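PDB 5KVK: protein KP700603 from Klebsiella pneumoniae 700603, which is of unknown function but belongs to the competence-damaged protein (CinA) superfamily. Local coordinates for residues V126-N131 against V155-A160. Sequence-based numbering, arbitrary orientation.
Sequences VWFAWN and VRFAMA
Trp130 donates its indole N-H to a backbone carbonyl of the helix: NE1 lies 3.0 Å from Ala158 O. The bond is nearly straight, with an N-H...O angle of 169°. It lies close to the indole plane and meets a lone pair of the oxygen in the carbonyl plane. It therefore ties the buried indole nitrogen to the helix backbone and helps fix the rotation of the ring.

The aromatic contacts centre on Phe157. Its edge points at the face of Phe128 in a T-shaped pair, with ring centroids 5.1 Å apart and planes at 67°. Phe157 CD1 sits over that face, offset toward the rim, 3.7 Å from Phe128 CE1. The neighbouring atom, Phe157 CE1, meets the indole edge 3.8 Å from Trp130 CH2. Phe157 CB points toward the strand, and with CG anti to the backbone N (chi1 -176°) the ring lies beside both Phe128 and Trp130.

Apolar packing adds Ala158, whose CB rests 4.0 Å from Phe128 CE2. This small side chain also touches Ile108 of strand 104-110, and Phe157 reaches Met141 of strand 135-142. Lys165, later in the same helix, makes a cation-pi contact with Trp130.

The axes of segments 126-131 and 155-160 come within 9.8 Å of each other and run roughly parallel. Helix 147-165 lies along strand 125-132 on one face of the mixed sheet, with helix 86-100 on the other: helix-on-sheet packing in an alpha/beta/alpha sandwich.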
loop_
_atom_site.group_PDB
_atom_site.type_symbol
_atom_site.label_atom_id
_atom_site.label_comp_id
_atom_site.label_asym_id
_atom_site.label_seq_id
_atom_site.Cartn_x
_atom_site.Cartn_y
_atom_site.Cartn_z
ATOM N N VAL A 126 -14.497 10.502 -5.469
ATOM C CA VAL A 126 -13.842 9.640 -4.491
ATOM C C VAL A 126 -14.757 9.511 -3.260
ATOM O O VAL A 126 -15.192 10.516 -2.672
ATOM C CB VAL A 126 -12.460 10.180 -4.056
ATOM C CG1 VAL A 126 -11.829 9.235 -3.102
ATOM C CG2 VAL A 126 -11.465 10.430 -5.222
ATOM N N TRP A 127 -15.025 8.278 -2.844
ATOM C CA TRP A 127 -15.731 7.997 -1.590
ATOM C C TRP A 127 -14.731 7.671 -0.488
ATOM O O TRP A 127 -13.744 6.967 -0.731
ATOM C CB TRP A 127 -16.653 6.779 -1.768
ATOM C CG TRP A 127 -18.053 7.161 -2.186
ATOM C CD1 TRP A 127 -18.561 7.116 -3.456
ATOM C CD2 TRP A 127 -19.104 7.657 -1.334
ATOM N NE1 TRP A 127 -19.903 7.532 -3.446
ATOM C CE2 TRP A 127 -20.246 7.879 -2.161
ATOM C CE3 TRP A 127 -19.203 7.925 0.044
ATOM C CZ2 TRP A 127 -21.467 8.345 -1.648
ATOM C CZ3 TRP A 127 -20.413 8.406 0.542
ATOM C CH2 TRP A 127 -21.526 8.613 -0.301
ATOM N N PHE A 128 -15.021 8.146 0.717
ATOM C CA PHE A 128 -14.219 7.920 1.902
ATOM C C PHE A 128 -15.066 7.297 3.003
ATOM O O PHE A 128 -16.246 7.644 3.177
ATOM C CB PHE A 128 -13.670 9.232 2.442
ATOM C CG PHE A 128 -12.799 9.984 1.471
ATOM C CD1 PHE A 128 -13.370 10.783 0.454
ATOM C CD2 PHE A 128 -11.415 9.884 1.573
ATOM C CE1 PHE A 128 -12.528 11.478 -0.445
ATOM C CE2 PHE A 128 -10.585 10.570 0.681
ATOM C CZ PHE A 128 -11.149 11.348 -0.322
ATOM N N ALA A 129 -14.437 6.434 3.779
ATOM C CA ALA A 129 -15.002 6.043 5.076
ATOM C C ALA A 129 -13.933 6.164 6.148
ATOM O O ALA A 129 -12.755 5.801 5.933
ATOM C CB ALA A 129 -15.545 4.623 5.001
ATOM N N TRP A 130 -14.353 6.620 7.325
ATOM C CA TRP A 130 -13.543 6.629 8.527
ATOM C C TRP A 130 -14.316 5.795 9.531
ATOM O O TRP A 130 -15.447 6.132 9.878
ATOM C CB TRP A 130 -13.348 8.062 9.054
ATOM C CG TRP A 130 -12.710 9.043 8.112
ATOM C CD1 TRP A 130 -11.368 9.436 8.064
ATOM C CD2 TRP A 130 -13.368 9.757 7.075
ATOM N NE1 TRP A 130 -11.187 10.370 7.033
ATOM C CE2 TRP A 130 -12.391 10.563 6.415
ATOM C CE3 TRP A 130 -14.708 9.808 6.630
ATOM C CZ2 TRP A 130 -12.712 11.391 5.345
ATOM C CZ3 TRP A 130 -15.038 10.641 5.584
ATOM C CH2 TRP A 130 -14.049 11.456 4.971
ATOM N N ASN A 131 -13.726 4.708 9.963
ATOM C CA ASN A 131 -14.404 3.698 10.768
ATOM C C ASN A 131 -13.699 3.688 12.113
ATOM O O ASN A 131 -12.584 3.177 12.227
ATOM C CB ASN A 131 -14.308 2.338 10.061
ATOM C CG ASN A 131 -15.039 1.233 10.807
ATOM O OD1 ASN A 131 -15.244 1.353 12.026
ATOM N ND2 ASN A 131 -15.436 0.136 10.112
ATOM N N VAL A 155 -5.675 11.900 -0.605
ATOM C CA VAL A 155 -4.854 11.519 0.551
ATOM C C VAL A 155 -4.928 12.624 1.614
ATOM O O VAL A 155 -5.139 12.355 2.812
ATOM C CB VAL A 155 -3.394 11.273 0.096
ATOM C CG1 VAL A 155 -2.409 11.233 1.290
ATOM C CG2 VAL A 155 -3.306 9.952 -0.760
ATOM N N ARG A 156 -4.737 13.896 1.200
ATOM C CA ARG A 156 -4.781 14.962 2.192
ATOM C C ARG A 156 -6.165 15.085 2.801
ATOM O O ARG A 156 -6.293 15.242 4.014
ATOM C CB ARG A 156 -4.340 16.299 1.590
ATOM C CG ARG A 156 -2.825 16.417 1.506
ATOM C CD ARG A 156 -2.358 17.812 1.135
ATOM N NE ARG A 156 -2.866 18.190 -0.176
ATOM C CZ ARG A 156 -2.216 18.022 -1.317
ATOM N NH1 ARG A 156 -1.015 17.469 -1.352
ATOM N NH2 ARG A 156 -2.806 18.393 -2.435
ATOM N N PHE A 157 -7.226 15.003 1.967
ATOM C CA PHE A 157 -8.571 15.088 2.537
ATOM C C PHE A 157 -8.814 13.989 3.574
ATOM O O PHE A 157 -9.409 14.253 4.636
ATOM C CB PHE A 157 -9.632 15.024 1.449
ATOM C CG PHE A 157 -11.040 15.209 1.994
ATOM C CD1 PHE A 157 -11.918 14.126 2.073
ATOM C CD2 PHE A 157 -11.456 16.464 2.443
ATOM C CE1 PHE A 157 -13.221 14.319 2.590
ATOM C CE2 PHE A 157 -12.730 16.637 2.970
ATOM C CZ PHE A 157 -13.595 15.550 3.052
ATOM N N ALA A 158 -8.363 12.758 3.290
ATOM C CA ALA A 158 -8.579 11.655 4.239
ATOM C C ALA A 158 -7.998 12.025 5.600
ATOM O O ALA A 158 -8.634 11.836 6.657
ATOM C CB ALA A 158 -7.929 10.388 3.692
ATOM N N MET A 159 -6.801 12.626 5.591
ATOM C CA MET A 159 -6.099 12.907 6.849
ATOM C C MET A 159 -6.659 14.140 7.523
ATOM O O MET A 159 -6.826 14.148 8.757
ATOM C CB MET A 159 -4.597 13.066 6.616
ATOM C CG MET A 159 -3.906 11.712 6.201
ATOM S SD MET A 159 -4.214 10.460 7.423
ATOM C CE MET A 159 -3.111 11.096 8.677
ATOM N N ALA A 160 -6.976 15.174 6.725
ATOM C CA ALA A 160 -7.498 16.421 7.308
ATOM C C ALA A 160 -8.857 16.181 7.983
ATOM O O ALA A 160 -9.110 16.654 9.093
ATOM C CB ALA A 160 -7.643 17.473 6.240
#